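Local coordinates for ABC transporter substrate-binding protein-branched chain amino acid transport (Streptococcus pneumoniae, PDB 4GNR) that binds isoleucine and probably hands branched-chain amino acids to a membrane ABC transporter for uptake, at residues A[78-83]-A[101-106]; A[10-15]-A[30-35]; A[24-29]-A[281-286]; A[105-110]-A[119-124]; A[14-19]-A[51-56]. One frame throughout, in Å; residues are numbered along the deposited sequence.

Contact 1: residues A[78-83]-A[101-106]. With ILE (isoleucine), chain B.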
# COMPACT_ATOMS: atom_id res chain seq x y z
N ALA A 78 -2.06 -20.78 -2.07
CA ALA A 78 -2.30 -19.36 -2.36
C ALA A 78 -1.12 -18.58 -1.81
O ALA A 78 -0.47 -19.05 -0.87
CB ALA A 78 -3.59 -18.89 -1.69
N VAL A 79 -0.88 -17.39 -2.36
CA VAL A 79 0.21 -16.52 -1.90
C VAL A 79 -0.39 -15.14 -1.59
O VAL A 79 -1.18 -14.62 -2.36
CB VAL A 79 1.30 -16.36 -2.96
CG1 VAL A 79 2.39 -15.37 -2.52
CG2 VAL A 79 1.94 -17.72 -3.30
N VAL A 80 0.01 -14.60 -0.43
CA VAL A 80 -0.33 -13.23 -0.01
C VAL A 80 0.96 -12.41 -0.08
O VAL A 80 1.98 -12.81 0.50
CB VAL A 80 -0.96 -13.18 1.37
CG1 VAL A 80 -1.41 -11.76 1.70
CG2 VAL A 80 -2.13 -14.14 1.48
N GLY A 81 0.90 -11.25 -0.74
CA GLY A 81 2.06 -10.44 -1.02
C GLY A 81 2.61 -10.80 -2.40
O GLY A 81 2.30 -11.87 -2.92
N PRO A 82 3.51 -9.97 -2.95
CA PRO A 82 4.13 -8.81 -2.33
C PRO A 82 3.27 -7.59 -2.06
O PRO A 82 2.13 -7.48 -2.52
CB PRO A 82 5.25 -8.42 -3.34
CG PRO A 82 5.54 -9.71 -4.08
CD PRO A 82 4.19 -10.34 -4.21
N ALA A 83 3.84 -6.67 -1.31
CA ALA A 83 3.19 -5.41 -0.98
C ALA A 83 3.28 -4.36 -2.10
O ALA A 83 2.37 -3.54 -2.27
CB ALA A 83 3.81 -4.81 0.29
N PRO A 101 -3.27 -18.80 -7.00
CA PRO A 101 -3.63 -17.39 -6.92
C PRO A 101 -2.70 -16.63 -5.97
O PRO A 101 -2.34 -17.12 -4.90
CB PRO A 101 -5.08 -17.42 -6.40
CG PRO A 101 -5.14 -18.69 -5.58
CD PRO A 101 -4.25 -19.67 -6.31
N LEU A 102 -2.41 -15.40 -6.36
CA LEU A 102 -1.58 -14.48 -5.61
C LEU A 102 -2.39 -13.20 -5.42
O LEU A 102 -2.92 -12.65 -6.39
CB LEU A 102 -0.26 -14.23 -6.33
CG LEU A 102 0.77 -13.36 -5.59
CD1 LEU A 102 2.20 -13.78 -5.95
CD2 LEU A 102 0.56 -11.88 -5.81
N ILE A 103 -2.50 -12.77 -4.16
CA ILE A 103 -3.19 -11.53 -3.86
C ILE A 103 -2.20 -10.55 -3.25
O ILE A 103 -1.56 -10.83 -2.22
CB ILE A 103 -4.44 -11.73 -2.93
CG1 ILE A 103 -5.13 -10.38 -2.68
CG2 ILE A 103 -4.12 -12.46 -1.63
CD1 ILE A 103 -6.55 -10.54 -2.14
N SER A 104 -2.03 -9.40 -3.91
CA SER A 104 -1.27 -8.30 -3.33
C SER A 104 -2.27 -7.40 -2.61
O SER A 104 -3.21 -6.88 -3.24
CB SER A 104 -0.54 -7.44 -4.34
OG SER A 104 -0.03 -6.29 -3.68
N PRO A 105 -2.10 -7.19 -1.30
CA PRO A 105 -3.04 -6.29 -0.62
C PRO A 105 -2.98 -4.84 -1.10
O PRO A 105 -3.97 -4.12 -0.97
CB PRO A 105 -2.54 -6.35 0.86
CG PRO A 105 -1.83 -7.70 0.97
CD PRO A 105 -1.15 -7.83 -0.38
N SER A 106 -1.84 -4.45 -1.68
CA SER A 106 -1.50 -3.03 -1.77
C SER A 106 -0.80 -2.55 -3.02
O SER A 106 -0.48 -1.36 -3.09
CB SER A 106 -0.61 -2.70 -0.55
OG SER A 106 0.48 -3.63 -0.47
N ILE B . 1.06 1.18 -3.52
CA ILE B . 2.54 1.05 -3.48
C ILE B . 3.00 0.11 -4.58
O ILE B . 4.22 -0.10 -4.72
CB ILE B . 3.10 0.78 -2.04
CG1 ILE B . 2.33 -0.32 -1.35
CG2 ILE B . 3.11 2.08 -1.05
CD1 ILE B . 2.90 -0.66 0.00
OXT ILE B . 2.12 -0.38 -5.33

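Contact 2: residues A[10-15]-A[30-35]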
# COMPACT_ATOMS: atom_id res chain seq x y z
N ILE A 10 -0.51 -21.73 3.08
CA ILE A 10 -0.58 -20.37 2.52
C ILE A 10 0.79 -19.70 2.59
O ILE A 10 1.40 -19.65 3.68
CB ILE A 10 -1.61 -19.48 3.29
CG1 ILE A 10 -3.00 -20.12 3.22
CG2 ILE A 10 -1.61 -18.04 2.71
CD1 ILE A 10 -3.50 -20.33 1.82
N GLY A 11 1.30 -19.20 1.45
CA GLY A 11 2.58 -18.53 1.48
C GLY A 11 2.42 -17.03 1.67
O GLY A 11 1.43 -16.45 1.21
N PHE A 12 3.38 -16.44 2.37
CA PHE A 12 3.53 -15.00 2.43
C PHE A 12 4.81 -14.67 1.62
O PHE A 12 5.84 -15.35 1.79
CB PHE A 12 3.72 -14.40 3.82
CG PHE A 12 2.59 -14.59 4.82
CD1 PHE A 12 1.33 -15.01 4.46
CD2 PHE A 12 2.83 -14.23 6.14
CE1 PHE A 12 0.33 -15.12 5.42
CE2 PHE A 12 1.84 -14.31 7.09
CZ PHE A 12 0.59 -14.78 6.74
N ASN A 13 4.74 -13.63 0.80
CA ASN A 13 5.90 -13.15 0.01
C ASN A 13 5.96 -11.64 0.27
O ASN A 13 5.31 -10.87 -0.43
CB ASN A 13 5.68 -13.46 -1.46
CG ASN A 13 6.84 -13.05 -2.34
OD1 ASN A 13 7.76 -12.35 -1.89
ND2 ASN A 13 6.81 -13.46 -3.61
N PHE A 14 6.67 -11.25 1.33
CA PHE A 14 6.65 -9.87 1.77
C PHE A 14 8.04 -9.25 1.85
O PHE A 14 9.04 -9.90 2.13
CB PHE A 14 5.97 -9.72 3.16
CG PHE A 14 4.49 -9.99 3.17
CD1 PHE A 14 3.61 -9.32 2.31
CD2 PHE A 14 3.93 -10.80 4.17
CE1 PHE A 14 2.22 -9.52 2.40
CE2 PHE A 14 2.57 -10.98 4.26
CZ PHE A 14 1.71 -10.35 3.38
N GLU A 15 8.03 -7.92 1.69
CA GLU A 15 9.22 -7.06 1.79
C GLU A 15 9.48 -6.86 3.31
O GLU A 15 9.09 -5.85 3.90
CB GLU A 15 8.94 -5.72 1.14
CG GLU A 15 8.64 -5.73 -0.40
CD GLU A 15 7.21 -6.04 -0.85
OE1 GLU A 15 6.48 -6.77 -0.17
OE2 GLU A 15 6.87 -5.57 -1.96
N GLY A 30 -0.13 -7.89 9.92
CA GLY A 30 -1.59 -7.95 9.74
C GLY A 30 -2.07 -9.32 9.25
O GLY A 30 -3.08 -9.85 9.73
N ALA A 31 -1.34 -9.89 8.28
CA ALA A 31 -1.68 -11.20 7.74
C ALA A 31 -1.56 -12.29 8.81
O ALA A 31 -2.42 -13.16 8.92
CB ALA A 31 -0.79 -11.50 6.54
N GLN A 32 -0.48 -12.24 9.58
CA GLN A 32 -0.28 -13.27 10.61
C GLN A 32 -1.36 -13.17 11.70
O GLN A 32 -1.79 -14.20 12.24
CB GLN A 32 1.12 -13.18 11.22
CG GLN A 32 1.42 -14.36 12.14
CD GLN A 32 1.51 -15.69 11.40
OE1 GLN A 32 2.31 -15.83 10.47
NE2 GLN A 32 0.76 -16.69 11.85
N LEU A 33 -1.77 -11.94 12.04
CA LEU A 33 -2.85 -11.76 13.03
C LEU A 33 -4.12 -12.46 12.52
O LEU A 33 -4.79 -13.17 13.28
CB LEU A 33 -3.10 -10.29 13.28
CG LEU A 33 -4.21 -9.95 14.26
CD1 LEU A 33 -3.90 -10.50 15.65
CD2 LEU A 33 -4.46 -8.45 14.27
N ALA A 34 -4.47 -12.24 11.26
CA ALA A 34 -5.65 -12.89 10.68
C ALA A 34 -5.51 -14.42 10.75
O ALA A 34 -6.46 -15.11 11.13
CB ALA A 34 -5.88 -12.42 9.26
N VAL A 35 -4.35 -14.94 10.33
CA VAL A 35 -4.14 -16.40 10.37
C VAL A 35 -4.33 -16.93 11.79
O VAL A 35 -4.99 -17.93 12.02
CB VAL A 35 -2.77 -16.79 9.82
CG1 VAL A 35 -2.49 -18.24 10.13
CG2 VAL A 35 -2.71 -16.52 8.32

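Contact 3: residues A[24-29]-A[281-286]. With ILE (isoleucine), chain B.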
# COMPACT_ATOMS: atom_id res chain seq x y z
N GLY A 24 6.21 -4.24 3.93
CA GLY A 24 6.07 -5.68 4.01
C GLY A 24 5.96 -6.19 5.43
O GLY A 24 5.27 -7.16 5.69
N THR A 25 6.66 -5.55 6.37
CA THR A 25 6.58 -5.96 7.77
C THR A 25 5.17 -5.69 8.34
O THR A 25 4.61 -6.50 9.08
CB THR A 25 7.66 -5.25 8.61
OG1 THR A 25 8.95 -5.65 8.12
CG2 THR A 25 7.53 -5.58 10.09
N ALA A 26 4.60 -4.54 7.97
CA ALA A 26 3.22 -4.23 8.39
C ALA A 26 2.27 -5.32 7.86
O ALA A 26 1.37 -5.77 8.56
CB ALA A 26 2.80 -2.87 7.88
N GLU A 27 2.46 -5.70 6.60
CA GLU A 27 1.60 -6.72 5.99
C GLU A 27 1.80 -8.08 6.63
O GLU A 27 0.83 -8.81 6.86
CB GLU A 27 1.77 -6.73 4.47
CG GLU A 27 1.31 -5.39 3.91
CD GLU A 27 1.13 -5.32 2.42
OE1 GLU A 27 1.12 -6.30 1.67
OE2 GLU A 27 0.92 -4.11 2.00
N GLN A 28 3.05 -8.44 6.92
CA GLN A 28 3.35 -9.68 7.63
C GLN A 28 2.56 -9.72 8.96
O GLN A 28 1.93 -10.72 9.30
CB GLN A 28 4.86 -9.76 7.88
CG GLN A 28 5.30 -10.96 8.69
CD GLN A 28 6.77 -10.80 9.10
OE1 GLN A 28 7.24 -9.70 9.42
NE2 GLN A 28 7.49 -11.90 9.12
N LYS A 29 2.63 -8.62 9.70
CA LYS A 29 1.94 -8.56 11.01
C LYS A 29 0.43 -8.64 10.86
O LYS A 29 -0.24 -9.35 11.63
CB LYS A 29 2.35 -7.31 11.79
CG LYS A 29 3.79 -7.40 12.33
CD LYS A 29 4.23 -6.12 13.05
CE LYS A 29 5.71 -6.16 13.43
NZ LYS A 29 6.20 -4.84 13.89
N THR A 281 -2.29 1.27 7.28
CA THR A 281 -3.24 0.86 6.26
C THR A 281 -2.78 -0.45 5.61
O THR A 281 -3.64 -1.20 5.13
CB THR A 281 -3.39 1.97 5.17
OG1 THR A 281 -4.44 1.64 4.29
CG2 THR A 281 -2.13 2.24 4.41
N PHE A 282 -1.47 -0.72 5.55
CA PHE A 282 -0.99 -1.93 4.90
C PHE A 282 -1.26 -3.16 5.76
O PHE A 282 -1.56 -4.22 5.23
CB PHE A 282 0.46 -1.75 4.47
CG PHE A 282 0.60 -0.57 3.54
CD1 PHE A 282 -0.15 -0.51 2.38
CD2 PHE A 282 1.42 0.49 3.83
CE1 PHE A 282 -0.10 0.61 1.53
CE2 PHE A 282 1.50 1.60 2.98
CZ PHE A 282 0.73 1.66 1.84
N ALA A 283 -1.11 -3.04 7.09
CA ALA A 283 -1.50 -4.15 7.97
C ALA A 283 -3.00 -4.45 7.80
O ALA A 283 -3.39 -5.62 7.77
CB ALA A 283 -1.20 -3.82 9.42
N ALA A 284 -3.82 -3.40 7.73
CA ALA A 284 -5.27 -3.57 7.58
C ALA A 284 -5.61 -4.27 6.25
O ALA A 284 -6.41 -5.20 6.21
CB ALA A 284 -5.95 -2.21 7.68
N LEU A 285 -5.01 -3.81 5.15
CA LEU A 285 -5.25 -4.43 3.85
C LEU A 285 -4.82 -5.90 3.85
O LEU A 285 -5.52 -6.74 3.29
CB LEU A 285 -4.54 -3.68 2.72
CG LEU A 285 -5.18 -2.34 2.32
CD1 LEU A 285 -4.20 -1.51 1.51
CD2 LEU A 285 -6.48 -2.54 1.53
N ALA A 286 -3.67 -6.20 4.46
CA ALA A 286 -3.16 -7.58 4.47
C ALA A 286 -4.06 -8.51 5.30
O ALA A 286 -4.27 -9.67 4.95
CB ALA A 286 -1.74 -7.62 4.97
N ILE B . 1.06 1.18 -3.52
CA ILE B . 2.54 1.05 -3.48
C ILE B . 3.00 0.11 -4.58
O ILE B . 4.22 -0.10 -4.72
CB ILE B . 3.10 0.78 -2.04
CG1 ILE B . 2.33 -0.32 -1.35
CG2 ILE B . 3.11 2.08 -1.05
CD1 ILE B . 2.90 -0.66 0.00
OXT ILE B . 2.12 -0.38 -5.33

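Contact 4: residues A[105-110]-A[119-124]. With ILE (isoleucine), chain B.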
# COMPACT_ATOMS: atom_id res chain seq x y z
N PRO A 105 -2.10 -7.19 -1.30
CA PRO A 105 -3.04 -6.29 -0.62
C PRO A 105 -2.98 -4.84 -1.10
O PRO A 105 -3.97 -4.12 -0.97
CB PRO A 105 -2.54 -6.35 0.86
CG PRO A 105 -1.83 -7.70 0.97
CD PRO A 105 -1.15 -7.83 -0.38
N SER A 106 -1.84 -4.45 -1.68
CA SER A 106 -1.50 -3.03 -1.77
C SER A 106 -0.80 -2.55 -3.02
O SER A 106 -0.48 -1.36 -3.09
CB SER A 106 -0.61 -2.70 -0.55
OG SER A 106 0.48 -3.63 -0.47
N ALA A 107 -0.58 -3.40 -4.02
CA ALA A 107 0.12 -2.96 -5.26
C ALA A 107 -0.87 -2.14 -6.10
O ALA A 107 -1.85 -2.68 -6.61
CB ALA A 107 0.64 -4.16 -6.02
N THR A 108 -0.57 -0.86 -6.28
CA THR A 108 -1.46 0.10 -6.91
C THR A 108 -1.20 0.37 -8.39
O THR A 108 -1.94 1.15 -9.02
CB THR A 108 -1.40 1.45 -6.13
OG1 THR A 108 -0.02 1.87 -6.06
CG2 THR A 108 -1.96 1.32 -4.72
N GLN A 109 -0.21 -0.26 -9.00
CA GLN A 109 0.10 0.01 -10.41
C GLN A 109 -1.10 -0.20 -11.31
O GLN A 109 -1.77 -1.22 -11.26
CB GLN A 109 1.27 -0.88 -10.86
CG GLN A 109 1.64 -0.81 -12.34
CD GLN A 109 2.82 -1.74 -12.66
OE1 GLN A 109 3.84 -1.68 -11.97
NE2 GLN A 109 2.69 -2.56 -13.72
N ASP A 110 -1.45 0.79 -12.13
CA ASP A 110 -2.58 0.56 -13.01
C ASP A 110 -2.24 -0.54 -13.99
O ASP A 110 -1.10 -0.74 -14.40
CB ASP A 110 -3.03 1.77 -13.82
CG ASP A 110 -3.65 2.85 -12.98
OD1 ASP A 110 -4.88 3.01 -13.09
OD2 ASP A 110 -2.95 3.46 -12.14
N LEU A 119 -3.99 -13.28 -10.49
CA LEU A 119 -3.63 -12.13 -9.68
C LEU A 119 -4.89 -11.41 -9.18
O LEU A 119 -5.83 -11.18 -9.95
CB LEU A 119 -2.79 -11.13 -10.45
CG LEU A 119 -2.25 -9.93 -9.63
CD1 LEU A 119 -1.32 -10.38 -8.52
CD2 LEU A 119 -1.54 -8.96 -10.55
N PHE A 120 -4.85 -11.03 -7.91
CA PHE A 120 -5.89 -10.23 -7.27
C PHE A 120 -5.22 -9.05 -6.58
O PHE A 120 -4.13 -9.21 -6.02
CB PHE A 120 -6.70 -11.05 -6.26
CG PHE A 120 -7.43 -12.18 -6.91
CD1 PHE A 120 -6.78 -13.37 -7.22
CD2 PHE A 120 -8.75 -12.03 -7.31
CE1 PHE A 120 -7.43 -14.39 -7.90
CE2 PHE A 120 -9.41 -13.04 -7.99
CZ PHE A 120 -8.75 -14.23 -8.27
N ILE A 121 -5.87 -7.89 -6.59
CA ILE A 121 -5.33 -6.67 -5.98
C ILE A 121 -6.35 -6.14 -4.98
O ILE A 121 -7.50 -5.91 -5.33
CB ILE A 121 -4.99 -5.61 -7.04
CG1 ILE A 121 -3.90 -6.09 -7.98
CG2 ILE A 121 -4.63 -4.30 -6.39
CD1 ILE A 121 -2.59 -6.28 -7.35
N GLY A 122 -5.92 -5.93 -3.74
CA GLY A 122 -6.83 -5.50 -2.69
C GLY A 122 -7.10 -4.01 -2.55
O GLY A 122 -7.93 -3.63 -1.74
N THR A 123 -6.43 -3.20 -3.35
CA THR A 123 -6.44 -1.75 -3.19
C THR A 123 -6.80 -0.98 -4.47
O THR A 123 -7.16 -1.56 -5.50
CB THR A 123 -5.01 -1.34 -2.65
OG1 THR A 123 -5.05 0.01 -2.19
CG2 THR A 123 -3.95 -1.54 -3.72
N PHE A 124 -6.77 0.34 -4.35
CA PHE A 124 -7.01 1.26 -5.45
C PHE A 124 -5.75 1.36 -6.35
O PHE A 124 -4.73 0.72 -6.10
CB PHE A 124 -7.51 2.62 -4.91
CG PHE A 124 -6.70 3.14 -3.72
CD1 PHE A 124 -7.32 3.34 -2.50
CD2 PHE A 124 -5.34 3.40 -3.82
CE1 PHE A 124 -6.60 3.81 -1.40
CE2 PHE A 124 -4.61 3.84 -2.71
CZ PHE A 124 -5.24 4.03 -1.50
N ILE B . 1.06 1.18 -3.52
CA ILE B . 2.54 1.05 -3.48
C ILE B . 3.00 0.11 -4.58
O ILE B . 4.22 -0.10 -4.72
CB ILE B . 3.10 0.78 -2.04
CG1 ILE B . 2.33 -0.32 -1.35
CG2 ILE B . 3.11 2.08 -1.05
CD1 ILE B . 2.90 -0.66 0.00
OXT ILE B . 2.12 -0.38 -5.33
O HOH W 1 -2.32 0.35 -1.38

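Contact 5: residues A[14-19]-A[51-56]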
# COMPACT_ATOMS: atom_id res chain seq x y z
N PHE A 14 6.67 -11.25 1.33
CA PHE A 14 6.65 -9.87 1.77
C PHE A 14 8.04 -9.25 1.85
O PHE A 14 9.04 -9.90 2.13
CB PHE A 14 5.97 -9.72 3.16
CG PHE A 14 4.49 -9.99 3.17
CD1 PHE A 14 3.61 -9.32 2.31
CD2 PHE A 14 3.93 -10.80 4.17
CE1 PHE A 14 2.22 -9.52 2.40
CE2 PHE A 14 2.57 -10.98 4.26
CZ PHE A 14 1.71 -10.35 3.38
N GLU A 15 8.03 -7.92 1.69
CA GLU A 15 9.22 -7.06 1.79
C GLU A 15 9.48 -6.86 3.31
O GLU A 15 9.09 -5.85 3.90
CB GLU A 15 8.94 -5.72 1.14
CG GLU A 15 8.64 -5.73 -0.40
CD GLU A 15 7.21 -6.04 -0.85
OE1 GLU A 15 6.48 -6.77 -0.17
OE2 GLU A 15 6.87 -5.57 -1.96
N GLU A 16 10.11 -7.85 3.93
CA GLU A 16 10.34 -7.87 5.38
C GLU A 16 11.67 -7.22 5.78
O GLU A 16 11.87 -6.91 6.94
CB GLU A 16 10.16 -9.29 5.95
CG GLU A 16 8.73 -9.77 5.78
CD GLU A 16 8.49 -11.24 6.01
OE1 GLU A 16 9.44 -12.02 6.27
OE2 GLU A 16 7.28 -11.63 5.87
N SER A 17 12.57 -7.08 4.81
CA SER A 17 13.86 -6.41 4.99
C SER A 17 14.09 -5.60 3.70
O SER A 17 13.40 -5.80 2.71
CB SER A 17 15.00 -7.37 5.25
OG SER A 17 15.22 -8.22 4.14
N GLY A 18 15.06 -4.71 3.75
CA GLY A 18 15.38 -3.89 2.59
C GLY A 18 14.66 -2.54 2.60
O GLY A 18 14.03 -2.16 3.57
N SER A 19 14.71 -1.87 1.47
CA SER A 19 14.23 -0.49 1.33
C SER A 19 12.75 -0.28 1.45
O SER A 19 12.33 0.86 1.62
CB SER A 19 14.69 0.08 -0.02
OG SER A 19 14.08 -0.62 -1.09
N VAL A 51 1.39 -21.47 7.51
CA VAL A 51 2.01 -20.38 6.80
C VAL A 51 3.47 -20.67 6.48
O VAL A 51 4.21 -21.15 7.34
CB VAL A 51 1.98 -19.06 7.68
CG1 VAL A 51 2.78 -17.93 7.02
CG2 VAL A 51 0.57 -18.62 7.90
N VAL A 52 3.86 -20.38 5.24
CA VAL A 52 5.28 -20.42 4.81
C VAL A 52 5.57 -18.93 4.52
O VAL A 52 5.15 -18.39 3.49
CB VAL A 52 5.56 -21.31 3.62
CG1 VAL A 52 7.04 -21.30 3.33
CG2 VAL A 52 5.06 -22.71 3.91
N ASP A 53 6.26 -18.28 5.45
CA ASP A 53 6.49 -16.83 5.43
C ASP A 53 7.86 -16.51 4.91
O ASP A 53 8.83 -16.74 5.60
CB ASP A 53 6.28 -16.30 6.86
CG ASP A 53 6.45 -14.80 7.00
OD1 ASP A 53 6.74 -14.13 5.99
OD2 ASP A 53 6.28 -14.32 8.15
N LYS A 54 7.94 -15.97 3.70
CA LYS A 54 9.19 -15.64 3.06
C LYS A 54 9.39 -14.14 2.88
O LYS A 54 8.46 -13.39 2.56
CB LYS A 54 9.23 -16.32 1.70
CG LYS A 54 9.29 -17.84 1.78
CD LYS A 54 10.66 -18.31 2.23
CE LYS A 54 10.79 -19.81 2.25
NZ LYS A 54 12.17 -20.21 2.60
N ASP A 55 10.64 -13.74 3.07
CA ASP A 55 11.10 -12.36 2.91
C ASP A 55 11.71 -12.20 1.49
O ASP A 55 12.65 -12.89 1.15
CB ASP A 55 12.18 -12.05 3.97
CG ASP A 55 12.79 -10.66 3.88
OD1 ASP A 55 12.24 -9.79 3.18
OD2 ASP A 55 13.83 -10.46 4.56
N ASN A 56 11.15 -11.29 0.70
CA ASN A 56 11.68 -11.00 -0.63
C ASN A 56 12.76 -9.91 -0.64
O ASN A 56 13.25 -9.54 -1.72
CB ASN A 56 10.57 -10.71 -1.63
CG ASN A 56 9.77 -9.48 -1.26
OD1 ASN A 56 10.34 -8.46 -0.87
ND2 ASN A 56 8.44 -9.57 -1.40
O HOH W 2 9.81 -14.62 7.12

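Contact 1: residues A[78-83]-A[101-106]
V79 and L102 share one face of a parallel sheet, V80 and I103 the other. On the first face the two side chains slant across each other, with V79 CG1 3.8 Å from L102 CD1. L102 CG lies opposite its backbone N (chi1 -175°). From there its branches reach over the end of the neighbouring strand, and L102 CD2 comes to 3.4 Å from G81 O. That carbonyl oxygen is buried and has no polar partner. On the second face V80 and I103 point the same way and touch through V80 CG2 and I103 CG2, 4.1 Å apart. The ring of P105 stands nearly square to V80. Three backbone bonds join the strands: V79 N to P101 O, I103 N to V79 O, and G81 N to I103 O.

Past the strands, serine hydroxyls take over. S104 OG donates in the carbonyl plane to P82 O at 2.7 Å. It also accepts from S106 N, which makes an ST turn. P82 follows a cis peptide bond. S106 OG lies 2.6 Å from A83 O, and S106 O receives the amino group of the bound isoleucine.

This is the parallel pairing of a beta-alpha-beta unit, with the pocket at the C-terminal ends of its strands. The connecting helix 85-97 packs on P82, L102 and S104. Helix 281-297 lies against I103, P105 and S106. Strands 7-14 and 119-121 flank the pair in the five-stranded sheet.

Contact 2: residues A[10-15]-A[30-35]
The amide of Q32 is held at one end and touches a ring with the other. Q32 NE2 is hydrogen-bonded to D36 OD1, one turn further along helix 21-40, which helps fix the amide. Q32 OE1 lies 3.7 Å from F12 CE2. The chain of Q32 bends at chi2 to bring it there, and the amide plane is turned 54° from the ring.

The strand 10-14 runs nearly antiparallel to this helix, as the first strand and helix of a beta-alpha-beta unit do. F12 carries most of the contact. Its CG lies opposite the carbonyl carbon (chi1 -62°), and the ring stands up from the sheet with CZ leading. A31 and V35, one turn apart, both meet this ring. F12 CZ is 3.6 Å from A31 CB, which comes in obliquely. V35 CG2 approaches the ring edge, 4.1 Å from F12 CZ. F14 also turns its edge to the alanine methyl, with F14 CE2 4.1 Å from A31 CB. The A31 methyl thus meets two rings, from directions roughly at right angles. V290 of helix 281-297 packs against A31 and V35, and V51 of strand 48-55 against F12.

No hydrogen bond crosses between strand and helix. The pairing therefore rests on the fit of methyl groups against aromatic rings, and the one polar group at its border is bonded within the helix.

Contact 3: residues A[24-29]-A[281-286]
A26 and E27 of helix 21-40 meet F282, A283 and A286 of helix 281-297. The two helices pack side by side in a type I periplasmic binding protein fold. Their axes come to 7.2 Å and cross at -42°. So close an approach is possible because alanines line much of the interface.

The apolar contacts are few and made by methyl and methylene groups. E27 CB lies 3.7 Å from A286 CB. A26 CB touches F282 CB and A283 CB, both loosely.

Carbonyl oxygens are met by carbon. A26 O receives a CA-H...O contact from A283 CA at 3.3 Å. The A283 methyl also rests on A26 O. A286 CB sits 3.4 Å from E27 O. No conventional hydrogen bond crosses between the two segments.

The polar element is the carboxylate of E27. Its chain runs extended beyond CG (chi2 -167°) alongside the start of helix 281-297, with E27 CG 3.4 Å from F282 O. The carboxylate then slants past the base of the F282 ring, and OE2 is hydrogen-bonded to S106 OG. E27 thus connects this helix pair with S106, a residue of the isoleucine pocket.

The aromatic contacts belong to F282, a pocket residue whose ring also meets that of Y23. T281 CG2 lies over the centre of one ring face. ILE CD1 of the bound isoleucine sits on the opposite face, offset toward the rim, 3.6 Å from F282 CE1.

Contact 4: residues A[105-110]-A[119-124]
T108 presses its methyl against F124 while its polar atoms hold the bound isoleucine. T108 N donates to ILE OXT at 2.9 Å, close to straight. ILE N donates to T108 OG1 at 2.8 Å. T108 OG1 lies between the backbone N and the carbonyl carbon (chi1 55°), which leaves CG2 to reach F124 O at 3.2 Å. OG1 is also bonded to D126.

The second shell is the end of strand 119-121 and the residues after it. I121 CG2 comes to 3.2 Å from A107 O, and I121 CD1 touches the A107 methyl. T123 CG2 rests on the S106 peptide, 3.4 Å from S106 C. T123 OG1 donates to a water, which in turn donates to S106 O, so this oxygen is gripped by the water as well as by the ligand. The same T123 OG1 stands over the centre of the F124 ring. P105 O lies close against the G122 backbone, where a CB would be tight.

No direct hydrogen bond joins the two segments. Between them the contact rests on carbon contacts and one water, while the polar groups of the loop are turned to both ends of the amino acid. D229 also binds the ligand, an arrangement suited to a probably zwitterionic amino acid.

Contact 5: residues A[14-19]-A[51-56]
The carboxylates of E16 and D53 meet nearly at right angles, their planes 89° apart. E16 OE2 is 2.6 Å from D53 OD1, and the same E16 oxygen lies in plane at the edge of the F14 ring. A bound magnesium ion lies about 4 Å from the D53 side chain. The carboxylate of D55 is turned only 27° from that of E16, and the two side chains slide past each other in opposite directions. D55 OD1 is met from above its plane by E16 N at 3.0 Å, with a weaker bond from S17 N. D55 OD2 takes S17 OG on its syn lone pair at 2.7 Å. CG of D55 lies opposite its backbone N (chi1 178°), which brings the carboxylate to the backbone N of E16 and S17. The amide of N56 crosses E15 obliquely. N56 OD1 lies 3.3 Å from E15 CG, while N56 ND2 is bonded to N13.

A water donates to both E16 OE1 and D53 O and so bridges the segments. D53 OD2 is held by Q28. E15, the centre of an inverse gamma turn, bonds through its carboxylate to A83 and T84, beside the pocket.

The backbones begin as parallel strands. F14 N donates to K54 O, and N56 N to F14 O at 2.9 Å. After this pair the chains diverge, and side-chain bonds replace the sheet ladder. Strand 48-55 is an edge strand of the five-stranded sheet, next to 7-14. Helix 21-40 packs on F14, E16 and V51, and helix 60-72 on V52, K54 and N56.

All five contacts belong to the lobe built on the five-stranded parallel sheet, ordered 48-55, 7-14, 78-80, 102-104, 119-121. Contact 5 lies at one edge and contact 4 at the other, centres about 18 Å apart. Contact 1 lies between, about 9 Å from contact 4, with which it shares P105 and S106. Contacts 2 and 5 share F14 and E15, and close along the chain before contact 1 opens. Contact 3 brings a distant helix back, enclosing contacts 1 and 4 within its loop, and shares helix 21-40 with contact 2. Contacts 1, 3 and 4 converge on the isoleucine, so the sheet and its helices together shape one wall of the pocket.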